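Local coordinates for DUF724 domain-containing protein 6-like (Raphanus sativus, PDB 5ZWX), which binds the H3K9me2 histone mark through a tandem Agenet cassette and, like Arabidopsis AGDP1, probably links this heterochromatin mark to DNA methylation, at residues 46-58 / 66-78. Residues are numbered along the deposited sequence; the frame is centred on the assembly and turned at random.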
loop_
_atom_site.group_PDB
_atom_site.type_symbol
_atom_site.label_atom_id
_atom_site.label_comp_id
_atom_site.label_asym_id
_atom_site.label_seq_id
_atom_site.Cartn_x
_atom_site.Cartn_y
_atom_site.Cartn_z
ATOM N N SER A 46 -10.507 16.034 20.872
ATOM C CA SER A 46 -11.166 15.022 20.035
ATOM C C SER A 46 -12.010 13.948 20.719
ATOM O O SER A 46 -11.697 13.476 21.819
ATOM C CB SER A 46 -10.120 14.309 19.187
ATOM O OG SER A 46 -10.746 13.472 18.233
ATOM N N THR A 47 -13.072 13.555 20.015
ATOM C CA THR A 47 -13.972 12.485 20.444
ATOM C C THR A 47 -13.649 11.156 19.764
ATOM O O THR A 47 -14.256 10.133 20.081
ATOM C CB THR A 47 -15.455 12.815 20.138
ATOM O OG1 THR A 47 -15.637 12.936 18.717
ATOM C CG2 THR A 47 -15.878 14.104 20.825
ATOM N N THR A 48 -12.720 11.161 18.814
ATOM C CA THR A 48 -12.339 9.919 18.167
ATOM C C THR A 48 -10.850 9.646 18.331
ATOM O O THR A 48 -10.076 10.525 18.731
ATOM C CB THR A 48 -12.694 9.915 16.649
ATOM O OG1 THR A 48 -12.499 8.604 16.119
ATOM C CG2 THR A 48 -11.823 10.898 15.857
ATOM N N THR A 49 -10.454 8.416 18.036
ATOM C CA THR A 49 -9.045 8.066 17.958
ATOM C C THR A 49 -8.730 7.729 16.493
ATOM O O THR A 49 -7.604 7.409 16.131
ATOM C CB THR A 49 -8.710 6.870 18.871
ATOM O OG1 THR A 49 -9.537 5.753 18.515
ATOM C CG2 THR A 49 -8.966 7.222 20.336
ATOM N N LYS A 50 -9.739 7.836 15.648
ATOM C CA LYS A 50 -9.585 7.427 14.258
ATOM C C LYS A 50 -9.292 8.575 13.287
ATOM O O LYS A 50 -9.470 9.741 13.614
ATOM C CB LYS A 50 -10.837 6.669 13.833
ATOM C CG LYS A 50 -10.950 5.340 14.554
ATOM C CD LYS A 50 -12.294 4.685 14.358
ATOM C CE LYS A 50 -12.341 3.364 15.107
ATOM N NZ LYS A 50 -11.916 3.535 16.527
ATOM N N CYS A 51 -8.826 8.216 12.095
ATOM C CA CYS A 51 -8.511 9.168 11.033
ATOM C C CYS A 51 -9.481 8.948 9.897
ATOM O O CYS A 51 -9.951 7.850 9.727
ATOM C CB CYS A 51 -7.076 8.969 10.515
ATOM S SG CYS A 51 -5.832 9.396 11.779
ATOM N N GLU A 52 -9.780 9.975 9.117
ATOM C CA GLU A 52 -10.496 9.742 7.877
ATOM C C GLU A 52 -9.509 9.900 6.728
ATOM O O GLU A 52 -8.697 10.824 6.740
ATOM C CB GLU A 52 -11.671 10.699 7.738
ATOM C CG GLU A 52 -12.524 10.450 6.498
ATOM C CD GLU A 52 -13.613 11.483 6.358
ATOM O OE1 GLU A 52 -13.577 12.451 7.137
ATOM O OE2 GLU A 52 -14.487 11.340 5.475
ATOM N N VAL A 53 -9.574 9.002 5.749
ATOM C CA VAL A 53 -8.697 9.054 4.578
ATOM C C VAL A 53 -9.519 9.000 3.309
ATOM O O VAL A 53 -10.663 8.527 3.313
ATOM C CB VAL A 53 -7.652 7.895 4.529
ATOM C CG1 VAL A 53 -6.716 7.964 5.729
ATOM C CG2 VAL A 53 -8.336 6.509 4.434
ATOM N N GLU A 54 -8.939 9.538 2.239
ATOM C CA GLU A 54 -9.520 9.452 0.897
ATOM C C GLU A 54 -8.603 8.659 0.001
ATOM O O GLU A 54 -7.420 8.973 -0.086
ATOM C CB GLU A 54 -9.728 10.845 0.312
ATOM C CG GLU A 54 -10.260 10.837 -1.107
ATOM C CD GLU A 54 -10.500 12.235 -1.632
ATOM O OE1 GLU A 54 -9.573 12.796 -2.254
ATOM O OE2 GLU A 54 -11.608 12.774 -1.409
ATOM N N TYR A 55 -9.132 7.635 -0.671
ATOM C CA TYR A 55 -8.314 6.836 -1.572
ATOM C C TYR A 55 -8.051 7.570 -2.872
ATOM O O TYR A 55 -8.900 8.310 -3.356
ATOM C CB TYR A 55 -8.985 5.489 -1.882
ATOM C CG TYR A 55 -9.039 4.553 -0.703
ATOM C CD1 TYR A 55 -9.876 4.810 0.383
ATOM C CD2 TYR A 55 -8.243 3.428 -0.661
ATOM C CE1 TYR A 55 -9.915 3.957 1.456
ATOM C CE2 TYR A 55 -8.282 2.561 0.413
ATOM C CZ TYR A 55 -9.124 2.824 1.461
ATOM O OH TYR A 55 -9.152 1.951 2.518
ATOM N N THR A 56 -6.869 7.343 -3.439
ATOM C CA THR A 56 -6.500 7.948 -4.707
ATOM C C THR A 56 -7.075 7.152 -5.878
ATOM O O THR A 56 -7.444 7.730 -6.901
ATOM C CB THR A 56 -4.965 8.038 -4.860
ATOM O OG1 THR A 56 -4.431 8.843 -3.803
ATOM C CG2 THR A 56 -4.582 8.668 -6.198
ATOM N N THR A 57 -7.155 5.829 -5.739
ATOM C CA THR A 57 -7.542 4.991 -6.900
ATOM C C THR A 57 -8.791 4.124 -6.685
ATOM O O THR A 57 -9.183 3.360 -7.575
ATOM C CB THR A 57 -6.406 4.045 -7.300
ATOM O OG1 THR A 57 -6.238 3.063 -6.269
ATOM C CG2 THR A 57 -5.092 4.803 -7.508
ATOM N N LEU A 58 -9.400 4.210 -5.506
ATOM C CA LEU A 58 -10.660 3.511 -5.245
ATOM C C LEU A 58 -11.768 4.534 -5.115
ATOM O O LEU A 58 -11.575 5.595 -4.514
ATOM C CB LEU A 58 -10.588 2.660 -3.966
ATOM C CG LEU A 58 -9.613 1.481 -3.902
ATOM C CD1 LEU A 58 -9.790 0.749 -2.577
ATOM C CD2 LEU A 58 -9.818 0.549 -5.082
ATOM N N LYS A 66 -16.984 9.859 -7.176
ATOM C CA LYS A 66 -16.479 10.205 -5.841
ATOM C C LYS A 66 -15.407 9.237 -5.340
ATOM O O LYS A 66 -15.651 8.036 -5.229
ATOM C CB LYS A 66 -17.636 10.245 -4.833
ATOM C CG LYS A 66 -18.847 9.396 -5.229
ATOM C CD LYS A 66 -19.905 9.352 -4.129
ATOM C CE LYS A 66 -21.005 8.340 -4.450
ATOM N NZ LYS A 66 -22.049 8.906 -5.348
ATOM N N ARG A 67 -14.222 9.751 -5.028
ATOM C CA ARG A 67 -13.190 8.900 -4.455
ATOM C C ARG A 67 -13.662 8.355 -3.115
ATOM O O ARG A 67 -14.356 9.040 -2.366
ATOM C CB ARG A 67 -11.876 9.657 -4.309
ATOM C CG ARG A 67 -11.239 9.964 -5.639
ATOM C CD ARG A 67 -9.861 10.567 -5.496
ATOM N NE ARG A 67 -9.223 10.697 -6.801
ATOM C CZ ARG A 67 -8.037 11.255 -7.012
ATOM N NH1 ARG A 67 -7.336 11.748 -5.995
ATOM N NH2 ARG A 67 -7.552 11.321 -8.246
ATOM N N LEU A 68 -13.318 7.107 -2.836
ATOM C CA LEU A 68 -13.767 6.454 -1.617
ATOM C C LEU A 68 -13.159 7.146 -0.394
ATOM O O LEU A 68 -11.973 7.462 -0.381
ATOM C CB LEU A 68 -13.380 4.973 -1.630
ATOM C CG LEU A 68 -13.729 4.189 -0.365
ATOM C CD1 LEU A 68 -15.235 4.186 -0.152
ATOM C CD2 LEU A 68 -13.167 2.770 -0.403
ATOM N N ARG A 69 -13.972 7.385 0.625
ATOM C CA ARG A 69 -13.435 7.863 1.903
ATOM C C ARG A 69 -13.794 6.860 2.985
ATOM O O ARG A 69 -14.875 6.259 2.951
ATOM C CB ARG A 69 -13.989 9.245 2.241
ATOM C CG ARG A 69 -13.521 10.349 1.309
ATOM C CD ARG A 69 -14.076 11.691 1.768
ATOM N NE ARG A 69 -13.403 12.824 1.138
ATOM C CZ ARG A 69 -13.439 14.063 1.618
ATOM N NH1 ARG A 69 -14.108 14.325 2.737
ATOM N NH2 ARG A 69 -12.793 15.038 0.991
ATOM N N GLU A 70 -12.886 6.674 3.935
ATOM C CA GLU A 70 -13.091 5.729 5.028
ATOM C C GLU A 70 -12.529 6.280 6.319
ATOM O O GLU A 70 -11.516 6.967 6.290
ATOM C CB GLU A 70 -12.420 4.396 4.738
ATOM C CG GLU A 70 -13.267 3.489 3.882
ATOM C CD GLU A 70 -12.674 2.124 3.719
ATOM O OE1 GLU A 70 -11.495 1.947 4.083
ATOM O OE2 GLU A 70 -13.396 1.225 3.225
ATOM N N VAL A 71 -13.187 5.967 7.435
ATOM C CA VAL A 71 -12.627 6.217 8.778
ATOM C C VAL A 71 -11.809 4.971 9.146
ATOM O O VAL A 71 -12.319 3.856 9.094
ATOM C CB VAL A 71 -13.742 6.484 9.798
ATOM C CG1 VAL A 71 -13.170 6.646 11.220
ATOM C CG2 VAL A 71 -14.529 7.740 9.397
ATOM N N VAL A 72 -10.529 5.140 9.458
ATOM C CA VAL A 72 -9.637 4.014 9.722
ATOM C C VAL A 72 -8.861 4.218 11.020
ATOM O O VAL A 72 -8.786 5.337 11.516
ATOM C CB VAL A 72 -8.617 3.820 8.585
ATOM C CG1 VAL A 72 -9.339 3.532 7.244
ATOM C CG2 VAL A 72 -7.747 5.047 8.444
ATOM N N ASP A 73 -8.272 3.137 11.534
ATOM C CA ASP A 73 -7.373 3.194 12.686
ATOM C C ASP A 73 -6.040 3.808 12.274
ATOM O O ASP A 73 -5.570 3.603 11.150
ATOM C CB ASP A 73 -7.120 1.794 13.259
ATOM C CG ASP A 73 -8.376 1.151 13.851
ATOM O OD1 ASP A 73 -9.240 1.870 14.391
ATOM O OD2 ASP A 73 -8.475 -0.089 13.795
ATOM N N VAL A 74 -5.422 4.558 13.189
ATOM C CA VAL A 74 -4.074 5.032 12.931
ATOM C C VAL A 74 -3.128 3.904 12.456
ATOM O O VAL A 74 -2.355 4.083 11.510
ATOM C CB VAL A 74 -3.512 5.706 14.203
ATOM C CG1 VAL A 74 -2.018 5.963 14.051
ATOM C CG2 VAL A 74 -4.270 7.011 14.437
ATOM N N GLY A 75 -3.216 2.734 13.085
ATOM C CA GLY A 75 -2.333 1.625 12.759
ATOM C C GLY A 75 -2.528 1.051 11.347
ATOM O O GLY A 75 -1.743 0.206 10.921
ATOM N N GLN A 76 -3.541 1.534 10.628
ATOM C CA GLN A 76 -3.750 1.112 9.224
ATOM C C GLN A 76 -2.935 1.965 8.242
ATOM O O GLN A 76 -2.869 1.657 7.059
ATOM C CB GLN A 76 -5.220 1.190 8.856
ATOM C CG GLN A 76 -6.054 0.150 9.526
ATOM C CD GLN A 76 -7.515 0.258 9.133
ATOM O OE1 GLN A 76 -8.333 0.693 9.926
ATOM N NE2 GLN A 76 -7.842 -0.109 7.894
ATOM N N LEU A 77 -2.301 3.028 8.739
ATOM C CA LEU A 77 -1.666 3.999 7.847
ATOM C C LEU A 77 -0.152 3.984 7.973
ATOM O O LEU A 77 0.370 3.730 9.059
ATOM C CB LEU A 77 -2.170 5.417 8.153
ATOM C CG LEU A 77 -3.690 5.585 8.051
ATOM C CD1 LEU A 77 -4.139 7.018 8.364
ATOM C CD2 LEU A 77 -4.156 5.151 6.647
ATOM N N ARG A 78 0.533 4.254 6.865
ATOM C CA ARG A 78 1.971 4.515 6.917
ATOM C C ARG A 78 2.314 5.567 5.882
ATOM O O ARG A 78 1.467 5.906 5.063
ATOM C CB ARG A 78 2.768 3.238 6.709
ATOM C CG ARG A 78 2.653 2.689 5.239
ATOM C CD ARG A 78 3.325 1.328 5.113
ATOM N NE ARG A 78 3.628 1.053 3.685
ATOM C CZ ARG A 78 4.424 0.065 3.268
ATOM N NH1 ARG A 78 4.975 -0.764 4.151
ATOM N NH2 ARG A 78 4.671 -0.089 1.973
HETATM O O HOH W 1 -6.724 4.896 15.790
#
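Strands 51-55 and 67-72 run antiparallel, their axes 4.6 Å apart at closest, with Cys51-Val72 and Val53-Glu70 as hydrogen-bonded pairs; Tyr55 N to Leu68 O (2.9 Å) continues the ladder toward the corner at Thr56 and Thr57. On the face of Glu52 and Glu54, Arg69 reaches out extended, its NE giving a salt-bridging hydrogen bond to Glu54 OE2 (3.1 Å). The bond lies in the guanidinium plane but meets the carboxylate on its anti side, 30° out of plane; Glu54 OE1 forms a salt bridge with Lys37. The opposite face carries Val53, whose CG1 meets Leu77 CD1 at 3.8 Å, with Ile22 of strand 19-22 touching both residues. Near the corner, Tyr55 CG stands anti to its own carbonyl carbon (chi1 -69°), which lays the ring alongside Leu68: Leu68 CD2 sits over one face of the Tyr55 ring in a CH-pi contact. Tyr55 OH donates to Glu70 OE1 (2.8 Å) from above the carboxylate plane, while Glu70 OE2 salt-bridges a basic side chain of the bound peptide. A phenylalanine at Tyr55 would probably leave Glu70 OE1 without this donor and the carboxylate less fixed in rotation. The strand pair belongs to the SH3-like Agenet fold; segments 46-58 and 66-78 together supply Tyr55, Leu58, Leu68 and Glu70 to its H3K9me2 peptide-binding surface.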